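Local structure of phenylalanine ammonia-lyase (Rhodosporidium toruloides, 1Y2M) at residues B[440-443]-B[447-450]; B[457-462]-B[639-644]; B[468-473]-B[524-529]; B[530-535]-B[668-673]; B[542-547]-B[595-600]. The protein catalyses the non-oxidative deamination of L-phenylalanine and L-tyrosine to trans-cinnamic and p-coumaric acid, working as a homotetramer at the entry to phenylpropanoid metabolism. One frame throughout, in Å; residues are numbered along the deposited sequence.

Interaction 1 of 5, residues B[440-443]-B[447-450]; sequences LTEM and GMNR
M443 and N449 bring their CA atoms to 4.9 Å as the chain leaves helix 416-443 and doubles back on the end it has just formed. The next pair in the register, E442 and M448, is a little wider, at 6.0 Å between CA atoms, and residues 447-450 follow no regular helix or strand. N449 supplies the hydrogen bond of the contact. Its chi1 of 67° sets CG between the backbone N and the carbonyl carbon, which turns the amide toward the helix end, and ND2 donates to M443 O at 2.9 Å with an N-H...O angle of 157°. The acceptor lies in the plane of the N449 amide, whereas ND2 stands above the M443 carbonyl plane, 38° out of it. CB of the same asparagine rests 3.6 Å from E442 O. Nearby, the selenomethionine M448 meets the aliphatic part of E442. The two chains cross at about a right angle, and the CE methyl of M448, brought round by the bend at chi3, touches E442 CG at 3.9 Å. The glutamate reaches past this apolar contact, fully extended, to a salt bridge between OE2 and R362. R362 also donates to M448 O, and so joins both segments; in sequence it lies between Q360 and R366, which by similarity bind cinnamate. The polar and apolar parts of the contact are thus separated: a side-chain amide satisfies a carbonyl of the last helical turn, while E442 CG packs against the selenomethionine and the buried carboxylate is probably balanced by R362.

Interaction 2 of 5, residues B[457-462]-B[639-644]; sequences AAEDPS and QVRETF
A458 begins the contact with its carbonyl oxygen, which sits over one face of the R641 guanidinium, 3.3 Å above the plane and displaced toward its rim. That position suits no direct N-H bond, and water 1 makes the link instead, donating to A458 O at 3.0 Å and accepting from R641 NE at 2.9 Å. E459 follows, with its chain bent at chi2 (-72°) so that the carboxylate folds back to the arginine. Its OE1 forms a salt bridge with R641 NH1 at 3.2 Å, but from well outside the guanidinium plane: no N-H of the arginine is aimed at the oxygen, so the pairing is electrostatic, and water 2 carries the hydrogen bonding between the same two atoms. OE2 turns to R679, which also pairs with E642. Here the long loop between helices 416-443 and 468-484 meets helix 619-646, whose R641 stretches out, extended from CG to NE, to reach the loop. D460 comes next and is reached through solvent, since water 3 accepts from R641 NH2 at 2.8 Å and donates to D460 OD1 at 2.8 Å. Waters 2, 3 and 4 all lie in the guanidinium plane at its edge. D460 OD1 also takes the backbone N-H of L593.

Interaction 3 of 5, residues B[468-473]-B[524-529]; sequences KGLDIA and LATHLY
L470 reaches from helix 468-484 into the angle between T526 and Y529, one turn apart on helix 506-560. Its CB starts the contact at 3.8 Å from the T526 methyl CG2. Beyond CB, chi1 of -68° points the branch at helix 506-560, where the two methyls divide between different neighbours. CD2 stays with the threonine, 3.9 Å from T526 CG2. CD1 goes to the tyrosine, lying 3.4 Å from Y529 CD2 and 3.7 Å from Y529 CE2; it meets the ring obliquely, and the leucine and tyrosine side chains cross at about a right angle. The helices come close at this point, with the CA atoms of L470 and T526 6.7 Å apart. L470 also packs on C140 of the third subunit, and K468, at the start of the same helix, forms a salt bridge to E496 of that subunit; K468 and E496 both belong to the cinnamate-binding site. The hydroxyls of T526 and Y529 both bond outside the pair of segments, T526 OG1 to L522 O and Y529 OH to H466 NE2. What L470 meets is mainly methyl and ring carbon, so between the two segments the buried contact rests on close apolar fit.

Interaction 4 of 5, residues B[530-535]-B[668-673]; sequences CVLQAI and FVREEL
The apolar share of this contact is one pair of branched side chains, L532 and V669. Methyl CD1 of L532 presses on CG1 of V669 at 3.4 Å, closer than carbon atoms usually come, and also lies 3.6 Å from V669 CB, so the fit is tight. The second kind of contact is made by a charged group lying on carbon. R670 bends at chi2 (-87°), which carries its guanidinium across to helix 506-560, and one face of the group covers L532 CB, 3.5 Å from NH2. NH2 also nears the L532 carbonyl carbon, at 3.3 Å. Q533 N, 3.5 Å from R670 NH2, is a fellow donor and no partner. The charge is met outside the two segments: NH2 forms a salt bridge with D536 on the following turn of helix 506-560, and NH1 donates to V675 O. Within 668-673 the backbone widens into a pi-type turn, L673 N bonding to F668 O at 2.9 Å. The axes of the short segments 530-535 and 668-672 run at 87° to each other and come within 11.4 Å. L532 is further covered by M299 of helix 273-303 and by Y666, while C530, V531 and A534 pack against M443 of helix 416-443.

Interaction 5 of 5, residues B[542-547]-B[595-600]; sequences FEFKKQ and PRWHDA
F544 and W597 meet obliquely, ring to ring, with the planes inclined at 36° and the phenyl centroid 5.5 Å from that of the six-membered indole ring. The touching sides are CZ and CE2 of the phenylalanine and CZ2 and CH2 of the tryptophan. CZ of F544 comes closest, 3.5 Å from W597 CZ2, and F544 CE2 is 3.8 Å from W597 CH2. F548, one turn farther along helix 506-560, joins the pair, inclined to F544 and edge-to-face with W597, which makes an aromatic cluster of three. The two side chains approach from opposite directions and bridge backbones that are far apart, the CA atoms of F544 and W597 being 13.3 Å from each other. F544 can span its half because CG stands anti to the backbone N (chi1 176°), directing the ring away from its own helix. Since only these rings touch between the two segments, the contact is small, 75 Å² in all, and purely apolar. It joins helices 506-560 and 593-611. Helix 619-646 completes the surroundings, its T637 touching both side chains and its A633 packing on W597, while L585 of helix 570-587 covers the tryptophan as well.

From the N terminus, interaction 1 comes first and closes a turn of three residues at the end of helix 416-443, in series with all the others. Interaction 2 then opens in the following loop and closes only at helix 619-646. Interactions 3 and 5 are nested inside that loop, whereas interaction 4, running from 530-535 to 668-673, crosses interaction 2 and encloses interaction 5. Interactions 3, 4 and 5 succeed one another along helix 506-560, which is tied in turn to helices 468-484, 662-672 and 593-611. Interaction 1 touches interaction 3 through a probable hydrogen bond between T441 and D471, and M443 packs on interaction 4; V640 joins interactions 2 and 5.

Interaction 1 of 5, residues B[440-443]-B[447-450]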
# COMPACT_ATOMS: atom_id res chain seq x y z
N LEU B 440 2.21 13.88 -21.33
CA LEU B 440 3.03 15.08 -21.21
C LEU B 440 4.50 14.70 -21.40
O LEU B 440 5.20 15.34 -22.15
CB LEU B 440 2.83 15.70 -19.85
CG LEU B 440 3.78 16.87 -19.52
CD1 LEU B 440 3.58 17.98 -20.50
CD2 LEU B 440 3.49 17.42 -18.13
N THR B 441 4.97 13.62 -20.77
CA THR B 441 6.41 13.34 -20.79
C THR B 441 6.85 12.88 -22.19
O THR B 441 7.98 13.12 -22.62
CB THR B 441 6.81 12.44 -19.63
OG1 THR B 441 8.25 12.57 -19.41
CG2 THR B 441 6.42 11.02 -19.89
N GLU B 442 5.95 12.27 -22.95
CA GLU B 442 6.21 11.95 -24.34
C GLU B 442 6.37 13.22 -25.15
O GLU B 442 7.31 13.36 -25.95
CB GLU B 442 5.07 11.09 -24.89
CG GLU B 442 5.23 10.67 -26.35
CD GLU B 442 4.08 9.82 -26.85
OE1 GLU B 442 3.25 9.31 -26.04
OE2 GLU B 442 4.00 9.68 -28.11
N MSE B 443 5.46 14.15 -24.94
CA MSE B 443 5.47 15.42 -25.63
C MSE B 443 6.73 16.25 -25.33
O MSE B 443 7.16 17.01 -26.19
CB MSE B 443 4.22 16.27 -25.28
CG MSE B 443 4.06 17.43 -26.12
SE MSE B 443 2.33 18.34 -25.78
CE MSE B 443 2.60 18.69 -23.85
N GLY B 447 13.07 13.09 -28.63
CA GLY B 447 13.13 11.88 -29.41
C GLY B 447 11.80 11.28 -29.78
O GLY B 447 11.75 10.46 -30.66
N MSE B 448 10.73 11.70 -29.12
CA MSE B 448 9.40 11.10 -29.34
C MSE B 448 8.32 12.06 -29.84
O MSE B 448 7.24 11.63 -30.14
CB MSE B 448 8.90 10.50 -28.02
CG MSE B 448 9.82 9.53 -27.43
SE MSE B 448 9.26 8.89 -25.61
CE MSE B 448 7.87 7.81 -26.22
N ASN B 449 8.57 13.37 -29.83
CA ASN B 449 7.52 14.39 -29.96
C ASN B 449 7.32 14.96 -31.34
O ASN B 449 6.83 16.06 -31.54
CB ASN B 449 7.75 15.47 -28.88
CG ASN B 449 9.00 16.27 -29.12
OD1 ASN B 449 9.70 16.07 -30.12
ND2 ASN B 449 9.31 17.19 -28.20
N ARG B 450 7.68 14.16 -32.35
CA ARG B 450 7.38 14.49 -33.74
C ARG B 450 7.91 15.88 -34.10
O ARG B 450 7.27 16.65 -34.80
CB ARG B 450 5.87 14.27 -34.00
CG ARG B 450 5.46 12.81 -33.70
CD ARG B 450 3.96 12.58 -33.50

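Interaction 2 of 5, residues B[457-462]-B[639-644]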
# COMPACT_ATOMS: atom_id res chain seq x y z
N ALA B 457 11.41 24.68 -25.86
CA ALA B 457 12.11 25.95 -25.88
C ALA B 457 11.75 26.68 -27.18
O ALA B 457 11.78 26.07 -28.27
CB ALA B 457 13.60 25.69 -25.86
N ALA B 458 11.44 27.96 -27.09
CA ALA B 458 11.08 28.75 -28.28
C ALA B 458 12.27 29.17 -29.13
O ALA B 458 12.09 29.48 -30.30
CB ALA B 458 10.32 30.04 -27.85
N GLU B 459 13.42 29.28 -28.49
CA GLU B 459 14.63 29.77 -29.13
C GLU B 459 15.70 28.71 -29.02
O GLU B 459 15.38 27.53 -28.79
CB GLU B 459 15.04 31.14 -28.56
CG GLU B 459 13.98 32.26 -28.84
CD GLU B 459 13.94 32.70 -30.29
OE1 GLU B 459 14.94 32.53 -31.04
OE2 GLU B 459 12.91 33.29 -30.68
N ASP B 460 16.97 29.07 -29.25
CA ASP B 460 18.03 28.02 -29.27
C ASP B 460 18.07 27.22 -27.97
O ASP B 460 18.14 27.79 -26.88
CB ASP B 460 19.41 28.64 -29.55
CG ASP B 460 19.70 28.80 -31.05
OD1 ASP B 460 18.91 28.41 -31.92
OD2 ASP B 460 20.79 29.32 -31.34
N PRO B 461 17.99 25.88 -28.08
CA PRO B 461 17.92 25.02 -26.92
C PRO B 461 19.20 24.97 -26.12
O PRO B 461 19.18 24.52 -24.97
CB PRO B 461 17.59 23.64 -27.50
CG PRO B 461 17.30 23.80 -28.88
CD PRO B 461 17.72 25.14 -29.34
N SER B 462 20.32 25.37 -26.70
CA SER B 462 21.58 25.39 -25.95
C SER B 462 21.54 26.23 -24.71
O SER B 462 22.27 25.96 -23.74
CB SER B 462 22.77 25.77 -26.80
OG SER B 462 22.62 27.02 -27.35
N GLN B 639 12.09 35.19 -39.03
CA GLN B 639 10.99 36.11 -39.38
C GLN B 639 9.64 35.60 -38.90
O GLN B 639 8.85 36.36 -38.33
CB GLN B 639 11.00 36.55 -40.84
CG GLN B 639 10.60 35.62 -41.92
CD GLN B 639 10.78 36.28 -43.36
OE1 GLN B 639 11.77 36.98 -43.62
NE2 GLN B 639 9.82 36.04 -44.25
N VAL B 640 9.43 34.31 -39.02
CA VAL B 640 8.18 33.70 -38.55
C VAL B 640 8.07 33.79 -37.01
O VAL B 640 7.00 34.11 -36.47
CB VAL B 640 8.06 32.24 -39.01
CG1 VAL B 640 6.87 31.57 -38.41
CG2 VAL B 640 7.98 32.21 -40.55
N ARG B 641 9.17 33.55 -36.33
CA ARG B 641 9.19 33.75 -34.90
C ARG B 641 8.88 35.21 -34.54
O ARG B 641 8.06 35.47 -33.66
CB ARG B 641 10.53 33.41 -34.34
CG ARG B 641 10.73 31.94 -34.31
CD ARG B 641 12.22 31.64 -34.04
NE ARG B 641 12.51 30.24 -33.78
CZ ARG B 641 13.75 29.80 -33.57
NH1 ARG B 641 14.78 30.62 -33.61
NH2 ARG B 641 13.95 28.54 -33.27
N GLU B 642 9.52 36.16 -35.22
CA GLU B 642 9.27 37.57 -34.87
C GLU B 642 7.83 37.95 -35.12
O GLU B 642 7.24 38.69 -34.31
CB GLU B 642 10.20 38.51 -35.63
CG GLU B 642 11.44 38.79 -34.93
CD GLU B 642 11.22 39.26 -33.51
OE1 GLU B 642 10.43 40.19 -33.27
OE2 GLU B 642 11.85 38.68 -32.63
N THR B 643 7.24 37.43 -36.20
CA THR B 643 5.85 37.71 -36.50
C THR B 643 4.96 37.23 -35.34
O THR B 643 4.08 37.98 -34.89
CB THR B 643 5.43 37.07 -37.79
OG1 THR B 643 6.14 37.67 -38.86
CG2 THR B 643 3.93 37.20 -38.01
N PHE B 644 5.19 36.01 -34.83
CA PHE B 644 4.49 35.53 -33.64
C PHE B 644 4.70 36.41 -32.42
O PHE B 644 3.74 36.79 -31.75
CB PHE B 644 5.00 34.11 -33.30
CG PHE B 644 4.37 33.50 -32.08
CD1 PHE B 644 3.16 32.84 -32.16
CD2 PHE B 644 5.04 33.51 -30.86
CE1 PHE B 644 2.59 32.25 -31.04
CE2 PHE B 644 4.48 32.93 -29.72
CZ PHE B 644 3.25 32.31 -29.80
O HOH W 1 10.49 28.46 -32.64
O HOH W 2 15.02 33.53 -33.54
O HOH W 3 16.40 27.39 -32.47
O HOH W 4 17.78 30.70 -32.89

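Interaction 3 of 5, residues B[468-473]-B[524-529]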
# COMPACT_ATOMS: atom_id res chain seq x y z
N LYS B 468 11.66 21.48 -19.00
CA LYS B 468 12.39 20.34 -18.38
C LYS B 468 12.04 20.19 -16.88
O LYS B 468 11.85 19.07 -16.36
CB LYS B 468 13.90 20.50 -18.55
CG LYS B 468 14.70 19.38 -17.98
CD LYS B 468 16.17 19.62 -18.08
CE LYS B 468 16.70 19.52 -19.49
NZ LYS B 468 16.73 18.13 -19.97
N GLY B 469 11.95 21.32 -16.17
CA GLY B 469 11.62 21.28 -14.78
C GLY B 469 10.22 20.77 -14.60
O GLY B 469 9.91 20.03 -13.66
N LEU B 470 9.33 21.18 -15.48
CA LEU B 470 7.94 20.71 -15.43
C LEU B 470 7.79 19.21 -15.74
O LEU B 470 6.96 18.53 -15.17
CB LEU B 470 7.03 21.58 -16.28
CG LEU B 470 6.77 23.00 -15.83
CD1 LEU B 470 5.91 23.75 -16.88
CD2 LEU B 470 6.12 23.05 -14.47
N ASP B 471 8.63 18.69 -16.62
CA ASP B 471 8.68 17.24 -16.87
C ASP B 471 8.96 16.53 -15.55
O ASP B 471 8.30 15.58 -15.18
CB ASP B 471 9.81 16.96 -17.88
CG ASP B 471 9.67 15.62 -18.58
OD1 ASP B 471 8.55 15.03 -18.66
OD2 ASP B 471 10.71 15.18 -19.16
N ILE B 472 9.96 17.04 -14.84
CA ILE B 472 10.34 16.47 -13.53
C ILE B 472 9.22 16.67 -12.51
O ILE B 472 8.90 15.73 -11.76
CB ILE B 472 11.65 17.13 -13.04
CG1 ILE B 472 12.82 16.75 -13.97
CG2 ILE B 472 11.97 16.75 -11.59
CD1 ILE B 472 14.03 17.74 -13.89
N ALA B 473 8.62 17.88 -12.43
CA ALA B 473 7.49 18.08 -11.54
C ALA B 473 6.34 17.11 -11.80
O ALA B 473 5.75 16.61 -10.85
CB ALA B 473 7.01 19.55 -11.61
N LEU B 524 -2.30 18.50 -13.74
CA LEU B 524 -3.06 18.87 -14.94
C LEU B 524 -2.82 20.36 -15.30
O LEU B 524 -2.83 20.73 -16.49
CB LEU B 524 -4.55 18.54 -14.79
CG LEU B 524 -4.79 17.04 -14.66
CD1 LEU B 524 -6.29 16.81 -14.83
CD2 LEU B 524 -4.02 16.16 -15.65
N ALA B 525 -2.59 21.21 -14.30
CA ALA B 525 -2.21 22.64 -14.56
C ALA B 525 -0.87 22.66 -15.34
O ALA B 525 -0.68 23.42 -16.25
CB ALA B 525 -2.11 23.42 -13.32
N THR B 526 0.05 21.85 -14.89
CA THR B 526 1.36 21.70 -15.56
C THR B 526 1.22 21.24 -17.02
O THR B 526 1.82 21.78 -17.96
CB THR B 526 2.22 20.72 -14.74
OG1 THR B 526 2.50 21.33 -13.48
CG2 THR B 526 3.52 20.32 -15.41
N HIS B 527 0.45 20.19 -17.23
CA HIS B 527 0.21 19.67 -18.56
C HIS B 527 -0.42 20.76 -19.43
O HIS B 527 -0.07 20.93 -20.61
CB HIS B 527 -0.65 18.41 -18.43
CG HIS B 527 -0.85 17.62 -19.72
ND1 HIS B 527 -1.56 16.44 -19.76
CD2 HIS B 527 -0.43 17.86 -20.99
CE1 HIS B 527 -1.56 15.99 -21.01
NE2 HIS B 527 -0.90 16.84 -21.77
N LEU B 528 -1.45 21.42 -18.93
CA LEU B 528 -2.09 22.48 -19.71
C LEU B 528 -1.11 23.60 -20.07
O LEU B 528 -1.06 24.04 -21.22
CB LEU B 528 -3.27 23.06 -18.92
CG LEU B 528 -4.16 24.12 -19.58
CD1 LEU B 528 -4.57 23.71 -21.00
CD2 LEU B 528 -5.42 24.35 -18.72
N TYR B 529 -0.28 24.00 -19.11
CA TYR B 529 0.77 24.99 -19.40
C TYR B 529 1.60 24.52 -20.60
O TYR B 529 1.83 25.28 -21.55
CB TYR B 529 1.65 25.23 -18.18
CG TYR B 529 2.81 26.14 -18.48
CD1 TYR B 529 2.71 27.52 -18.31
CD2 TYR B 529 3.99 25.62 -18.95
CE1 TYR B 529 3.77 28.34 -18.62
CE2 TYR B 529 5.05 26.46 -19.28
CZ TYR B 529 4.94 27.79 -19.11
OH TYR B 529 6.03 28.60 -19.43

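Interaction 4 of 5, residues B[530-535]-B[668-673]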
# COMPACT_ATOMS: atom_id res chain seq x y z
N CYS B 530 2.06 23.27 -20.52
CA CYS B 530 2.98 22.74 -21.55
C CYS B 530 2.32 22.56 -22.93
O CYS B 530 2.90 22.93 -23.97
CB CYS B 530 3.63 21.47 -21.13
SG CYS B 530 4.70 21.58 -19.70
N VAL B 531 1.12 21.99 -22.94
CA VAL B 531 0.46 21.71 -24.22
C VAL B 531 0.22 23.00 -24.97
O VAL B 531 0.25 23.03 -26.19
CB VAL B 531 -0.82 20.82 -24.05
CG1 VAL B 531 -2.02 21.67 -23.58
CG2 VAL B 531 -1.16 20.08 -25.34
N LEU B 532 -0.08 24.09 -24.27
CA LEU B 532 -0.34 25.36 -24.96
C LEU B 532 0.95 25.89 -25.60
O LEU B 532 0.91 26.39 -26.73
CB LEU B 532 -0.90 26.40 -23.99
CG LEU B 532 -2.22 25.98 -23.37
CD1 LEU B 532 -2.57 26.93 -22.27
CD2 LEU B 532 -3.36 25.84 -24.42
N GLN B 533 2.06 25.76 -24.88
CA GLN B 533 3.37 26.10 -25.49
C GLN B 533 3.62 25.26 -26.71
O GLN B 533 4.01 25.80 -27.76
CB GLN B 533 4.51 25.92 -24.52
CG GLN B 533 5.87 26.28 -25.14
CD GLN B 533 6.26 27.75 -25.07
OE1 GLN B 533 5.48 28.65 -24.73
NE2 GLN B 533 7.53 28.01 -25.45
N ALA B 534 3.39 23.95 -26.59
CA ALA B 534 3.61 23.05 -27.73
C ALA B 534 2.73 23.44 -28.92
O ALA B 534 3.16 23.45 -30.07
CB ALA B 534 3.33 21.62 -27.31
N ILE B 535 1.47 23.79 -28.63
CA ILE B 535 0.51 24.22 -29.68
C ILE B 535 1.04 25.46 -30.43
O ILE B 535 1.00 25.55 -31.63
CB ILE B 535 -0.87 24.48 -29.09
CG1 ILE B 535 -1.55 23.12 -28.87
CG2 ILE B 535 -1.69 25.34 -29.95
CD1 ILE B 535 -2.76 23.14 -27.96
N PHE B 668 -9.01 30.73 -22.96
CA PHE B 668 -9.20 30.93 -21.52
C PHE B 668 -7.89 31.14 -20.81
O PHE B 668 -7.73 32.04 -20.00
CB PHE B 668 -9.91 29.72 -20.92
CG PHE B 668 -10.07 29.79 -19.43
CD1 PHE B 668 -10.91 30.76 -18.85
CD2 PHE B 668 -9.40 28.88 -18.60
CE1 PHE B 668 -11.07 30.84 -17.46
CE2 PHE B 668 -9.57 28.95 -17.23
CZ PHE B 668 -10.41 29.92 -16.65
N VAL B 669 -6.91 30.29 -21.11
CA VAL B 669 -5.64 30.35 -20.39
C VAL B 669 -4.80 31.54 -20.89
O VAL B 669 -4.24 32.32 -20.08
CB VAL B 669 -4.87 29.04 -20.52
CG1 VAL B 669 -3.53 29.20 -19.86
CG2 VAL B 669 -5.61 27.95 -19.84
N ARG B 670 -4.69 31.71 -22.19
CA ARG B 670 -3.84 32.71 -22.77
C ARG B 670 -4.37 34.13 -22.51
O ARG B 670 -3.59 35.06 -22.28
CB ARG B 670 -3.68 32.42 -24.28
CG ARG B 670 -2.72 31.29 -24.63
CD ARG B 670 -1.29 31.83 -24.75
NE ARG B 670 -0.35 30.78 -25.16
CZ ARG B 670 0.27 29.96 -24.35
NH1 ARG B 670 0.06 30.00 -23.05
NH2 ARG B 670 1.13 29.09 -24.84
N GLU B 671 -5.69 34.30 -22.60
CA GLU B 671 -6.31 35.61 -22.47
C GLU B 671 -6.87 35.83 -21.10
O GLU B 671 -6.45 36.77 -20.41
CB GLU B 671 -7.39 35.80 -23.50
CG GLU B 671 -6.93 35.64 -24.92
CD GLU B 671 -5.61 36.30 -25.25
OE1 GLU B 671 -5.35 37.44 -24.81
OE2 GLU B 671 -4.84 35.69 -26.02
N GLU B 672 -7.83 35.02 -20.64
CA GLU B 672 -8.44 35.33 -19.35
C GLU B 672 -7.50 35.17 -18.18
O GLU B 672 -7.50 36.00 -17.26
CB GLU B 672 -9.69 34.49 -19.08
CG GLU B 672 -10.88 34.87 -19.93
CD GLU B 672 -12.17 34.16 -19.50
OE1 GLU B 672 -12.65 34.39 -18.36
OE2 GLU B 672 -12.72 33.40 -20.32
N LEU B 673 -6.66 34.13 -18.22
CA LEU B 673 -5.68 33.90 -17.15
C LEU B 673 -4.37 34.64 -17.38
O LEU B 673 -3.56 34.76 -16.45
CB LEU B 673 -5.39 32.41 -16.97
CG LEU B 673 -6.56 31.50 -16.64
CD1 LEU B 673 -6.06 30.12 -16.24
CD2 LEU B 673 -7.49 32.13 -15.60

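Interaction 5 of 5, residues B[542-547]-B[595-600]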
# COMPACT_ATOMS: atom_id res chain seq x y z
N PHE B 542 4.01 25.26 -38.62
CA PHE B 542 3.07 25.31 -39.74
C PHE B 542 3.18 26.59 -40.56
O PHE B 542 3.17 26.54 -41.80
CB PHE B 542 1.65 25.16 -39.24
CG PHE B 542 1.24 23.73 -38.94
CD1 PHE B 542 2.17 22.71 -38.83
CD2 PHE B 542 -0.10 23.43 -38.76
CE1 PHE B 542 1.77 21.38 -38.53
CE2 PHE B 542 -0.51 22.14 -38.47
CZ PHE B 542 0.43 21.12 -38.35
N GLU B 543 3.32 27.74 -39.89
CA GLU B 543 3.50 29.01 -40.62
C GLU B 543 4.78 29.01 -41.44
O GLU B 543 4.78 29.47 -42.60
CB GLU B 543 3.52 30.22 -39.68
CG GLU B 543 2.21 30.45 -39.00
CD GLU B 543 1.12 30.80 -39.97
OE1 GLU B 543 1.29 31.77 -40.72
OE2 GLU B 543 0.10 30.08 -40.01
N PHE B 544 5.84 28.47 -40.85
CA PHE B 544 7.13 28.33 -41.54
C PHE B 544 6.99 27.47 -42.81
O PHE B 544 7.44 27.84 -43.89
CB PHE B 544 8.14 27.69 -40.60
CG PHE B 544 9.46 27.41 -41.25
CD1 PHE B 544 10.42 28.37 -41.33
CD2 PHE B 544 9.73 26.15 -41.74
CE1 PHE B 544 11.64 28.09 -41.95
CE2 PHE B 544 10.94 25.88 -42.39
CZ PHE B 544 11.89 26.87 -42.47
N LYS B 545 6.40 26.29 -42.65
CA LYS B 545 6.23 25.35 -43.76
C LYS B 545 5.43 25.99 -44.93
O LYS B 545 5.71 25.72 -46.10
CB LYS B 545 5.56 24.07 -43.28
CG LYS B 545 6.48 23.19 -42.48
CD LYS B 545 5.77 21.96 -41.93
CE LYS B 545 6.77 21.05 -41.19
NZ LYS B 545 6.14 19.75 -40.77
N LYS B 546 4.45 26.84 -44.62
CA LYS B 546 3.69 27.51 -45.70
C LYS B 546 4.61 28.26 -46.60
O LYS B 546 4.41 28.32 -47.82
CB LYS B 546 2.70 28.54 -45.16
CG LYS B 546 1.44 28.03 -44.59
CD LYS B 546 0.65 29.23 -44.05
CE LYS B 546 -0.74 28.81 -43.55
NZ LYS B 546 -1.37 29.90 -42.71
N GLN B 547 5.59 28.92 -45.99
CA GLN B 547 6.52 29.74 -46.77
C GLN B 547 7.71 28.96 -47.28
O GLN B 547 8.23 29.24 -48.34
CB GLN B 547 7.02 30.86 -45.90
CG GLN B 547 6.00 31.97 -45.79
CD GLN B 547 6.67 33.24 -45.42
OE1 GLN B 547 7.40 33.87 -46.23
NE2 GLN B 547 6.47 33.62 -44.19
N PRO B 595 23.27 25.54 -36.91
CA PRO B 595 23.73 24.20 -37.34
C PRO B 595 22.62 23.24 -37.78
O PRO B 595 22.90 22.36 -38.59
CB PRO B 595 24.47 23.65 -36.10
CG PRO B 595 23.87 24.40 -34.94
CD PRO B 595 23.63 25.82 -35.51
N ARG B 596 21.41 23.39 -37.25
CA ARG B 596 20.29 22.57 -37.66
C ARG B 596 20.07 22.65 -39.15
O ARG B 596 19.89 21.65 -39.82
CB ARG B 596 19.02 23.01 -36.95
CG ARG B 596 17.91 21.99 -37.16
CD ARG B 596 16.66 22.32 -36.39
NE ARG B 596 15.70 21.22 -36.43
CZ ARG B 596 14.49 21.31 -35.91
NH1 ARG B 596 14.13 22.43 -35.30
NH2 ARG B 596 13.67 20.30 -35.96
N TRP B 597 20.01 23.87 -39.66
CA TRP B 597 19.70 24.05 -41.09
C TRP B 597 20.85 23.65 -42.00
O TRP B 597 20.63 23.14 -43.08
CB TRP B 597 19.19 25.46 -41.36
CG TRP B 597 17.74 25.54 -40.90
CD1 TRP B 597 17.25 26.17 -39.81
CD2 TRP B 597 16.66 24.84 -41.50
NE1 TRP B 597 15.90 25.95 -39.71
CE2 TRP B 597 15.51 25.14 -40.74
CE3 TRP B 597 16.54 23.99 -42.61
CZ2 TRP B 597 14.25 24.62 -41.07
CZ3 TRP B 597 15.29 23.49 -42.95
CH2 TRP B 597 14.16 23.82 -42.17
N HIS B 598 22.09 23.88 -41.58
CA HIS B 598 23.21 23.40 -42.34
C HIS B 598 23.26 21.88 -42.35
O HIS B 598 23.56 21.30 -43.37
CB HIS B 598 24.51 24.06 -41.86
CG HIS B 598 24.61 25.48 -42.29
ND1 HIS B 598 24.96 25.84 -43.58
CD2 HIS B 598 24.35 26.63 -41.63
CE1 HIS B 598 24.91 27.15 -43.69
NE2 HIS B 598 24.56 27.66 -42.53
N ASP B 599 22.93 21.26 -41.23
CA ASP B 599 22.83 19.80 -41.18
C ASP B 599 21.75 19.24 -42.15
O ASP B 599 21.99 18.33 -42.97
CB ASP B 599 22.57 19.37 -39.73
CG ASP B 599 22.19 17.90 -39.63
OD1 ASP B 599 23.10 17.07 -39.37
OD2 ASP B 599 21.01 17.58 -39.90
N ALA B 600 20.58 19.84 -42.10
CA ALA B 600 19.47 19.37 -42.95
C ALA B 600 19.79 19.44 -44.44
O ALA B 600 19.56 18.48 -45.21
CB ALA B 600 18.23 20.17 -42.67